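Local atomic coordinates of F-actin-capping protein subunit alpha (Plasmodium berghei, PDB entry 7A0H), a protein that probably caps the fast-growing barbed end of actin filaments as a homodimer, blocking subunit exchange there without severing the filament. Residues Y52-Y57 with N78-P83; N121-E126 with N245-I250; D137-T140 with P144-N147; S194-N199 with R255-D260. All coordinates share one frame; numbering follows the deposited sequence.

Contact 1 of 4, residues Y52-Y57 with N78-P83; sequences YNEDNY and NLYLHP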
# COMPACT_ATOMS: atom_id res chain seq x y z
N TYR A 52 2.52 17.22 2.92
CA TYR A 52 1.67 16.16 2.40
C TYR A 52 0.45 16.73 1.67
O TYR A 52 0.13 16.30 0.55
CB TYR A 52 1.26 15.29 3.59
CG TYR A 52 0.39 14.18 3.21
CD1 TYR A 52 0.93 13.01 2.75
CD2 TYR A 52 -0.99 14.33 3.25
CE1 TYR A 52 0.12 11.97 2.35
CE2 TYR A 52 -1.81 13.31 2.85
CZ TYR A 52 -1.26 12.13 2.41
OH TYR A 52 -2.08 11.09 2.04
N ASN A 53 -0.26 17.68 2.30
CA ASN A 53 -1.44 18.26 1.68
C ASN A 53 -1.06 18.97 0.38
O ASN A 53 -1.79 18.93 -0.61
CB ASN A 53 -2.10 19.29 2.62
CG ASN A 53 -3.02 18.65 3.64
OD1 ASN A 53 -3.18 17.44 3.65
ND2 ASN A 53 -3.61 19.47 4.54
N GLU A 54 0.05 19.65 0.39
CA GLU A 54 0.44 20.36 -0.81
C GLU A 54 0.78 19.38 -1.90
O GLU A 54 0.37 19.57 -3.05
CB GLU A 54 1.59 21.30 -0.48
CG GLU A 54 1.09 22.40 0.47
CD GLU A 54 2.22 23.23 1.04
OE1 GLU A 54 3.39 22.90 0.77
OE2 GLU A 54 1.93 24.25 1.72
N ASP A 55 1.47 18.28 -1.53
CA ASP A 55 1.85 17.27 -2.50
C ASP A 55 0.65 16.58 -3.14
O ASP A 55 0.82 15.84 -4.11
CB ASP A 55 2.76 16.24 -1.85
CG ASP A 55 4.11 16.81 -1.58
OD1 ASP A 55 4.30 17.99 -1.95
OD2 ASP A 55 4.98 16.11 -1.05
N ASN A 56 -0.53 16.69 -2.56
CA ASN A 56 -1.65 15.91 -3.07
C ASN A 56 -2.79 16.80 -3.50
O ASN A 56 -3.90 16.29 -3.69
CB ASN A 56 -2.12 14.91 -2.03
CG ASN A 56 -1.14 13.75 -1.88
OD1 ASN A 56 -1.00 12.93 -2.81
ND2 ASN A 56 -0.41 13.72 -0.75
N TYR A 57 -2.56 18.11 -3.66
CA TYR A 57 -3.60 18.94 -4.24
C TYR A 57 -4.89 18.64 -3.51
O TYR A 57 -5.92 18.34 -4.13
CB TYR A 57 -3.78 18.70 -5.76
CG TYR A 57 -2.53 19.06 -6.51
CD1 TYR A 57 -2.29 20.36 -6.93
CD2 TYR A 57 -1.58 18.12 -6.73
CE1 TYR A 57 -1.10 20.69 -7.54
CE2 TYR A 57 -0.40 18.44 -7.36
CZ TYR A 57 -0.19 19.71 -7.78
OH TYR A 57 0.98 20.02 -8.38
N ASN A 78 2.32 32.03 3.95
CA ASN A 78 1.85 30.86 4.67
C ASN A 78 0.38 30.62 4.40
O ASN A 78 -0.25 29.77 5.05
CB ASN A 78 2.16 31.08 6.15
CG ASN A 78 3.67 31.38 6.38
OD1 ASN A 78 4.53 30.50 6.22
ND2 ASN A 78 3.99 32.64 6.70
N LEU A 79 -0.17 31.37 3.44
CA LEU A 79 -1.56 31.34 2.99
C LEU A 79 -1.65 30.65 1.62
O LEU A 79 -0.66 30.20 1.02
CB LEU A 79 -2.12 32.78 3.01
CG LEU A 79 -1.84 33.60 4.34
CD1 LEU A 79 -2.45 34.97 4.42
CD2 LEU A 79 -2.31 32.88 5.58
N TYR A 80 -2.88 30.54 1.11
CA TYR A 80 -3.21 29.82 -0.12
C TYR A 80 -4.13 30.71 -0.94
O TYR A 80 -5.15 31.17 -0.43
CB TYR A 80 -3.89 28.46 0.17
CG TYR A 80 -2.89 27.56 0.87
CD1 TYR A 80 -1.94 26.89 0.14
CD2 TYR A 80 -2.87 27.45 2.30
CE1 TYR A 80 -1.00 26.13 0.75
CE2 TYR A 80 -1.91 26.65 2.97
CZ TYR A 80 -0.97 26.04 2.20
OH TYR A 80 -0.07 25.28 2.86
N LEU A 81 -3.83 30.87 -2.24
CA LEU A 81 -4.60 31.80 -3.06
C LEU A 81 -5.83 31.09 -3.60
O LEU A 81 -5.77 29.93 -4.03
CB LEU A 81 -3.79 32.36 -4.23
CG LEU A 81 -4.50 33.38 -5.14
CD1 LEU A 81 -4.74 34.72 -4.44
CD2 LEU A 81 -3.69 33.60 -6.43
N HIS A 82 -6.92 31.76 -3.52
CA HIS A 82 -8.01 31.40 -4.41
C HIS A 82 -8.04 32.44 -5.56
O HIS A 82 -8.46 33.57 -5.34
CB HIS A 82 -9.33 31.40 -3.65
CG HIS A 82 -10.48 30.87 -4.44
ND1 HIS A 82 -11.10 31.60 -5.42
CD2 HIS A 82 -11.19 29.72 -4.30
CE1 HIS A 82 -12.17 30.93 -5.83
NE2 HIS A 82 -12.23 29.78 -5.19
N PRO A 83 -7.58 32.12 -6.77
CA PRO A 83 -7.37 33.16 -7.79
C PRO A 83 -8.65 33.80 -8.34
O PRO A 83 -8.65 34.97 -8.73
CB PRO A 83 -6.56 32.45 -8.87
CG PRO A 83 -6.66 31.02 -8.59
CD PRO A 83 -6.80 30.90 -7.08
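E54 and Y80 meet at their ends, one from the last turn of helix 39-55, the other from strand 79-82, and the whole contact rests on the ends of these two side chains. The backbones stay far apart, with 10.2 Å between E54 CA and Y80 CA. E54 runs out extended from CG, which stands beside its own backbone N (chi1 -67°), and this carries the carboxylate to the edge of the tyrosine ring. There Y80 OH donates to E54 OE2 (2.5 Å), which accepts through its anti lone pair, the one turned away from OE1. The oxygen lies in the plane of the ring, 3.4 Å from Y80 CZ, while the carboxylate and ring planes stand 67° apart; the bond is made end-on at the hydroxyl, without stacking. Both residues are buried. I68 and I70 of strand 66-70 pack on Y80, and H93 sets its ring at a steep angle to the tyrosine. Away from this bond the segments are looser: D55 is exposed and pairs with K51, N78 is exposed on the strand side, and at the partly exposed Y52 the amide N56 ND2 sits 3.5 Å above the ring centre while donating to Y52 O. The same OE2 that accepts from Y80 also forms a salt bridge with K75. A short phenol bond and a lysine on one oxygen should together stabilise E54 as a carboxylate, giving a charged, hydrogen-bonded join between buried side chains, flanked by I68 and I70.

Contact 2 of 4, residues N121-E126 with N245-I250; sequences NNKLKE and NFASSI. With GOL (glycerol), chain X.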
# COMPACT_ATOMS: atom_id res chain seq x y z
N ASN A 121 -9.32 30.16 -17.32
CA ASN A 121 -10.22 29.71 -16.27
C ASN A 121 -11.59 29.36 -16.85
O ASN A 121 -12.18 28.32 -16.51
CB ASN A 121 -10.36 30.82 -15.20
CG ASN A 121 -11.43 30.50 -14.20
OD1 ASN A 121 -11.22 29.66 -13.33
ND2 ASN A 121 -12.61 31.07 -14.38
N ASN A 122 -12.14 30.26 -17.68
CA ASN A 122 -13.45 30.01 -18.29
C ASN A 122 -13.48 28.78 -19.17
O ASN A 122 -14.45 28.01 -19.13
CB ASN A 122 -13.87 31.20 -19.15
CG ASN A 122 -13.89 32.45 -18.34
OD1 ASN A 122 -13.83 32.35 -17.09
ND2 ASN A 122 -13.97 33.59 -18.98
N LYS A 123 -12.43 28.56 -19.95
CA LYS A 123 -12.43 27.39 -20.82
C LYS A 123 -12.28 26.11 -19.98
O LYS A 123 -12.89 25.08 -20.32
CB LYS A 123 -11.25 27.42 -21.79
CG LYS A 123 -11.25 28.53 -22.84
CD LYS A 123 -12.62 28.78 -23.41
CE LYS A 123 -12.59 29.99 -24.43
NZ LYS A 123 -14.00 30.17 -24.94
N LEU A 124 -11.48 26.17 -18.88
CA LEU A 124 -11.30 25.02 -17.98
C LEU A 124 -12.61 24.67 -17.34
O LEU A 124 -13.06 23.53 -17.39
CB LEU A 124 -10.28 25.29 -16.89
CG LEU A 124 -9.79 24.06 -16.08
CD1 LEU A 124 -8.98 23.01 -16.89
CD2 LEU A 124 -8.89 24.59 -14.91
N LYS A 125 -13.33 25.65 -16.86
CA LYS A 125 -14.63 25.32 -16.31
C LYS A 125 -15.59 24.78 -17.37
O LYS A 125 -16.35 23.84 -17.10
CB LYS A 125 -15.22 26.55 -15.60
CG LYS A 125 -14.37 26.75 -14.20
CD LYS A 125 -14.88 27.76 -13.26
CE LYS A 125 -13.87 27.96 -12.12
NZ LYS A 125 -13.74 26.78 -11.20
N GLU A 126 -15.58 25.35 -18.58
CA GLU A 126 -16.52 24.87 -19.59
C GLU A 126 -16.20 23.42 -19.92
O GLU A 126 -17.10 22.56 -20.06
CB GLU A 126 -16.46 25.77 -20.84
CG GLU A 126 -17.23 25.28 -22.07
CD GLU A 126 -17.08 26.19 -23.34
OE1 GLU A 126 -15.93 26.41 -23.84
OE2 GLU A 126 -18.13 26.69 -23.81
N ASN A 245 -8.36 32.34 -27.90
CA ASN A 245 -7.96 31.21 -28.73
C ASN A 245 -6.82 30.45 -28.07
O ASN A 245 -6.71 29.23 -28.20
CB ASN A 245 -7.52 31.67 -30.12
CG ASN A 245 -8.69 32.14 -31.02
OD1 ASN A 245 -9.87 31.95 -30.71
ND2 ASN A 245 -8.32 32.79 -32.16
N PHE A 246 -5.92 31.19 -27.41
CA PHE A 246 -4.84 30.61 -26.60
C PHE A 246 -5.38 29.62 -25.56
O PHE A 246 -4.96 28.49 -25.51
CB PHE A 246 -4.05 31.78 -25.95
CG PHE A 246 -2.87 31.35 -25.02
CD1 PHE A 246 -1.55 31.36 -25.49
CD2 PHE A 246 -3.10 30.96 -23.69
CE1 PHE A 246 -0.48 31.01 -24.67
CE2 PHE A 246 -2.04 30.54 -22.86
CZ PHE A 246 -0.71 30.61 -23.32
N ALA A 247 -6.43 30.01 -24.85
CA ALA A 247 -7.05 29.19 -23.82
C ALA A 247 -7.67 27.95 -24.45
O ALA A 247 -7.49 26.79 -23.97
CB ALA A 247 -8.09 30.09 -23.09
N SER A 248 -8.38 28.14 -25.55
CA SER A 248 -9.01 27.01 -26.26
C SER A 248 -7.97 26.01 -26.73
O SER A 248 -8.18 24.81 -26.58
CB SER A 248 -9.84 27.56 -27.43
OG SER A 248 -11.14 27.98 -26.98
N SER A 249 -6.80 26.47 -27.22
CA SER A 249 -5.79 25.53 -27.70
C SER A 249 -5.22 24.69 -26.56
O SER A 249 -5.10 23.47 -26.68
CB SER A 249 -4.61 26.25 -28.39
OG SER A 249 -5.01 27.16 -29.38
N ILE A 250 -4.86 25.34 -25.45
CA ILE A 250 -4.43 24.60 -24.26
C ILE A 250 -5.50 23.62 -23.82
O ILE A 250 -5.25 22.43 -23.63
CB ILE A 250 -4.10 25.58 -23.12
CG1 ILE A 250 -2.86 26.34 -23.44
CG2 ILE A 250 -3.83 24.76 -21.79
CD1 ILE A 250 -2.69 27.46 -22.53
C1 GOL X . -16.41 26.63 -27.06
O1 GOL X . -17.33 25.51 -27.39
C2 GOL X . -14.84 26.53 -27.61
O2 GOL X . -13.91 27.06 -26.57
C3 GOL X . -14.41 25.06 -27.99
O3 GOL X . -13.14 25.18 -28.74
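K123 of helix 112-131 lies against A247 and S248 of helix 243-266, where the two helices come within 6.4 Å, measured between K123 CA and A247 CA. At the start of 121-126, N121 points away from the other helix; its ND2 bonds to OD1 of its neighbour N122, while its OD1 accepts from N84. K123 carries the crossing. Its CG touches A247 CB at 3.5 Å, the small methyl letting the lysine stem come close to the helix. A bend at chi2 (-40°) then turns the rest of the chain along S248, whose OG comes to 3.6 Å from K123 CE. The ammonium end makes a long, weak ion pair with E244, one turn back on the same helix as S248. L124 turns its side chain down to the sheet beneath, on I177 and V162, and also meets L251. K125 takes no part in the helix pair; its NZ bonds to S160 O. E126, extended and exposed, reaches a glycerol that probably came from the crystallisation liquor. Glycerol O2 is 2.9 Å from S248 OG in a hydrogen bond whose donor is undecided, and makes a weak bond of 3.5 Å to E126 OE1, spanning the outer side of the helix pair. Between the two segments, then, the direct contacts are made by lysine methylenes, one on the alanine methyl and one beside the serine hydroxyl, while the charged end remains near the surface beside acidic and hydroxyl groups, an amphipathic use of lysine at a helix-helix seam.

Contact 3 of 4, residues D137-T140 with P144-N147; sequences DHQT and PTVN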
# COMPACT_ATOMS: atom_id res chain seq x y z
N ASP A 137 -24.66 10.45 -14.39
CA ASP A 137 -23.63 9.64 -15.03
C ASP A 137 -22.78 8.80 -14.08
O ASP A 137 -22.20 7.81 -14.54
CB ASP A 137 -22.70 10.53 -15.86
CG ASP A 137 -23.45 11.36 -16.87
OD1 ASP A 137 -24.27 10.75 -17.62
OD2 ASP A 137 -23.25 12.61 -16.87
N HIS A 138 -22.67 9.14 -12.78
CA HIS A 138 -22.04 8.23 -11.81
C HIS A 138 -22.98 7.08 -11.45
O HIS A 138 -22.62 6.22 -10.64
CB HIS A 138 -21.61 8.94 -10.51
CG HIS A 138 -20.68 10.09 -10.72
ND1 HIS A 138 -21.12 11.40 -10.81
CD2 HIS A 138 -19.33 10.15 -10.81
CE1 HIS A 138 -20.09 12.20 -11.00
NE2 HIS A 138 -18.98 11.47 -11.00
N GLN A 139 -24.19 7.10 -12.03
CA GLN A 139 -25.19 6.07 -11.80
C GLN A 139 -24.69 4.73 -12.30
O GLN A 139 -24.06 4.64 -13.36
CB GLN A 139 -26.50 6.41 -12.52
CG GLN A 139 -27.47 7.30 -11.74
CD GLN A 139 -28.90 6.80 -11.84
OE1 GLN A 139 -29.32 6.29 -12.89
NE2 GLN A 139 -29.65 6.89 -10.74
N THR A 140 -25.02 3.69 -11.53
CA THR A 140 -24.78 2.30 -11.90
C THR A 140 -25.95 1.78 -12.73
O THR A 140 -26.71 0.90 -12.34
CB THR A 140 -24.56 1.48 -10.63
OG1 THR A 140 -25.67 1.63 -9.75
CG2 THR A 140 -23.29 1.94 -9.91
N PRO A 144 -30.09 7.24 -16.85
CA PRO A 144 -30.23 7.98 -15.59
C PRO A 144 -31.56 7.69 -14.90
O PRO A 144 -32.63 8.07 -15.38
CB PRO A 144 -30.14 9.44 -16.03
CG PRO A 144 -30.72 9.44 -17.36
CD PRO A 144 -30.28 8.13 -18.01
N THR A 145 -31.49 7.02 -13.76
CA THR A 145 -32.69 6.70 -12.99
C THR A 145 -32.61 7.30 -11.57
O THR A 145 -31.70 8.07 -11.24
CB THR A 145 -32.89 5.18 -12.99
OG1 THR A 145 -34.13 4.85 -12.36
CG2 THR A 145 -31.75 4.47 -12.25
N VAL A 146 -33.57 6.93 -10.75
CA VAL A 146 -33.58 7.32 -9.34
C VAL A 146 -32.53 6.54 -8.55
O VAL A 146 -32.30 5.34 -8.77
CB VAL A 146 -35.00 7.08 -8.81
CG1 VAL A 146 -35.22 5.59 -8.65
CG2 VAL A 146 -35.19 7.77 -7.54
N ASN A 147 -31.85 7.24 -7.63
CA ASN A 147 -30.98 6.60 -6.64
C ASN A 147 -31.82 6.15 -5.44
O ASN A 147 -32.66 6.91 -4.93
CB ASN A 147 -29.84 7.54 -6.25
CG ASN A 147 -29.05 7.02 -5.08
OD1 ASN A 147 -28.92 5.81 -4.91
ND2 ASN A 147 -28.52 7.92 -4.27
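Q139 carries nearly all of this contact, laying its side-chain amide against the backbone of T145 across a three-residue gap within the long connection between helix 112-131 and strand 154-167. The polar part comes first. T145 N donates to Q139 OE1 almost straight, with an N-H...O angle of 178°, although the modelled separation of 2.4 Å is shorter than such a bond should be and its exact length is doubtful. The other end of the same amide faces the same residue, Q139 NE2 standing 2.4 Å from T145 O, again implausibly close. As modelled, a bend at chi2 (-136°), away from a staggered value, brings the amide there. Close non-bonded approaches accompany this. Q139 OE1 lies 3.3 Å from P144 CA, and the methyl T145 CG2, set between the backbone N and the carbonyl carbon, approaches Q139 OE1 to 3.1 Å, as doubtful as the rest of the amide placement. Further along, Q139 NE2 skirts the backbone, 3.8 Å from N147 N. The outside partners belong to the loop and its surroundings: N147 bonds H152 through OD1, H138 rests on L154 and V156 of strand 154-167, and D137 packs on N287 of the second subunit. P144, T145 and V146 are exposed, and each touches a crystal neighbour, so the conformation of this side may owe something to lattice packing. The arrangement is that of an irregular surface loop, its two arms bridged, in this model, by a glutamine side chain that meets main-chain groups instead of by strand pairing.

Contact 4 of 4, residues S194-N199 with R255-D260; sequences SSWNVN and RECEND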
# COMPACT_ATOMS: atom_id res chain seq x y z
N SER A 194 -5.39 16.50 -12.27
CA SER A 194 -4.88 16.75 -13.63
C SER A 194 -4.28 18.15 -13.68
O SER A 194 -4.99 19.16 -13.52
CB SER A 194 -6.00 16.60 -14.68
OG SER A 194 -5.51 16.92 -15.99
N SER A 195 -2.99 18.22 -13.89
CA SER A 195 -2.33 19.50 -13.68
C SER A 195 -1.47 19.87 -14.86
O SER A 195 -0.79 19.01 -15.45
CB SER A 195 -1.47 19.47 -12.29
OG SER A 195 -0.50 18.45 -12.36
N TRP A 196 -1.44 21.17 -15.17
CA TRP A 196 -0.93 21.67 -16.47
C TRP A 196 -0.22 22.98 -16.22
O TRP A 196 -0.74 23.87 -15.50
CB TRP A 196 -2.11 21.84 -17.47
CG TRP A 196 -2.73 20.50 -17.68
CD1 TRP A 196 -3.74 19.95 -16.94
CD2 TRP A 196 -2.32 19.49 -18.63
NE1 TRP A 196 -3.94 18.63 -17.30
CE2 TRP A 196 -3.10 18.34 -18.35
CE3 TRP A 196 -1.39 19.47 -19.69
CZ2 TRP A 196 -3.06 17.19 -19.18
CZ3 TRP A 196 -1.27 18.30 -20.44
CH2 TRP A 196 -2.12 17.17 -20.19
N ASN A 197 0.99 23.06 -16.75
CA ASN A 197 1.77 24.30 -16.70
C ASN A 197 2.20 24.78 -18.10
O ASN A 197 2.61 23.98 -18.97
CB ASN A 197 2.99 24.06 -15.85
CG ASN A 197 3.59 25.33 -15.36
OD1 ASN A 197 3.02 26.03 -14.53
ND2 ASN A 197 4.76 25.65 -15.89
N VAL A 198 2.13 26.07 -18.30
CA VAL A 198 2.75 26.66 -19.48
C VAL A 198 3.54 27.89 -19.06
O VAL A 198 3.02 28.76 -18.34
CB VAL A 198 1.77 27.03 -20.62
CG1 VAL A 198 0.71 27.88 -20.12
CG2 VAL A 198 2.50 27.78 -21.71
N ASN A 199 4.77 27.97 -19.51
CA ASN A 199 5.61 29.12 -19.22
C ASN A 199 5.93 29.77 -20.57
O ASN A 199 6.55 29.14 -21.42
CB ASN A 199 6.88 28.66 -18.47
CG ASN A 199 7.67 29.83 -17.92
OD1 ASN A 199 7.16 30.62 -17.11
ND2 ASN A 199 8.89 30.01 -18.44
N ARG A 255 -7.96 18.15 -23.21
CA ARG A 255 -9.06 17.25 -23.59
C ARG A 255 -8.52 15.93 -24.15
O ARG A 255 -8.95 14.83 -23.77
CB ARG A 255 -10.01 17.94 -24.59
CG ARG A 255 -11.09 17.02 -25.22
CD ARG A 255 -12.13 17.80 -26.07
NE ARG A 255 -11.46 18.60 -27.11
CZ ARG A 255 -12.00 19.66 -27.69
NH1 ARG A 255 -13.26 20.03 -27.35
NH2 ARG A 255 -11.28 20.32 -28.58
N GLU A 256 -7.50 16.02 -24.99
CA GLU A 256 -6.96 14.83 -25.64
C GLU A 256 -6.12 14.01 -24.68
O GLU A 256 -6.13 12.76 -24.73
CB GLU A 256 -6.08 15.30 -26.81
CG GLU A 256 -5.66 14.22 -27.75
CD GLU A 256 -4.38 14.57 -28.53
OE1 GLU A 256 -3.76 15.63 -28.26
OE2 GLU A 256 -3.98 13.72 -29.38
N CYS A 257 -5.27 14.66 -23.90
CA CYS A 257 -4.47 13.89 -22.92
C CYS A 257 -5.35 13.16 -21.90
O CYS A 257 -5.08 12.00 -21.56
CB CYS A 257 -3.48 14.85 -22.29
SG CYS A 257 -2.22 15.43 -23.49
N GLU A 258 -6.49 13.73 -21.53
CA GLU A 258 -7.33 13.03 -20.56
C GLU A 258 -8.01 11.86 -21.23
O GLU A 258 -8.17 10.79 -20.64
CB GLU A 258 -8.31 14.01 -19.92
CG GLU A 258 -7.52 15.10 -18.93
CD GLU A 258 -8.43 15.82 -17.96
OE1 GLU A 258 -9.65 15.78 -18.15
OE2 GLU A 258 -7.97 16.47 -17.03
N ASN A 259 -8.38 12.05 -22.50
CA ASN A 259 -8.88 10.93 -23.30
C ASN A 259 -7.84 9.82 -23.41
O ASN A 259 -8.17 8.65 -23.41
CB ASN A 259 -9.21 11.42 -24.76
CG ASN A 259 -10.61 12.02 -24.88
OD1 ASN A 259 -11.53 11.56 -24.20
ND2 ASN A 259 -10.78 13.04 -25.78
N ASP A 260 -6.56 10.18 -23.54
CA ASP A 260 -5.51 9.17 -23.69
C ASP A 260 -5.36 8.33 -22.40
O ASP A 260 -5.10 7.12 -22.48
CB ASP A 260 -4.22 9.88 -24.12
CG ASP A 260 -3.02 8.92 -24.37
OD1 ASP A 260 -3.18 7.81 -24.96
OD2 ASP A 260 -1.88 9.34 -24.00
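W196 sets the CZ2-CH2 corner of its indole against the side chain of C257, with W196 CH2 3.4 Å from C257 CB. This is a helix-on-sheet interface: strand 187-200, the middle strand of a five-stranded antiparallel sheet, sends alternate side chains up to helix 243-266, which lies across it as in the capping protein fold. C257 SG adds a sulfur-aromatic contact, 5.0 Å from the centroid of the six-membered ring and well off its normal, so the approach is oblique. L209 packs on W196 too, and F233 on C257, making this half of the interface mainly apolar. The other half is polar although buried. E258 runs extended from CG, which lies beside its backbone N (chi1 -69°), and brings its carboxylate down to the strand, where OE2 uses its anti lone pair to accept from S194 OG at 2.7 Å. The other oxygen, OE1, accepts from the hydroxyls of Y132 and Y127, so the carboxylate is gripped by three hydroxyl groups, which would be expected to offset the cost of burying a charge. L286 of the second subunit also packs on E258, so this acid also borders the second subunit. S194 in turn links both halves. Its hydroxyl, swung opposite the backbone N (chi1 177°), lies in the plane of the indole and accepts from W196 NE1 at 2.7 Å, with an N-H...O angle of 173°.

Overall arrangement
Contacts 1 and 4 are buried, contact 2 is partly buried and contact 3 lies on the surface. Each buried contact sets a glutamate carboxylate from a helix against a hydroxyl from a strand, but contact 1 pairs helix 39-55 with the small four-stranded sheet, whereas contact 4 seats helix 243-266 on the five-stranded one. Contact 2 uses that same long helix, joining it to helix 112-131 by contacts of lysine methylenes; its centre lies about 12 Å from that of contact 4, and I250 touches V198 between them. Contact 3 follows helix 112-131 in the chain and, as modelled, replaces side-chain pairing with a glutamine amide against main-chain groups.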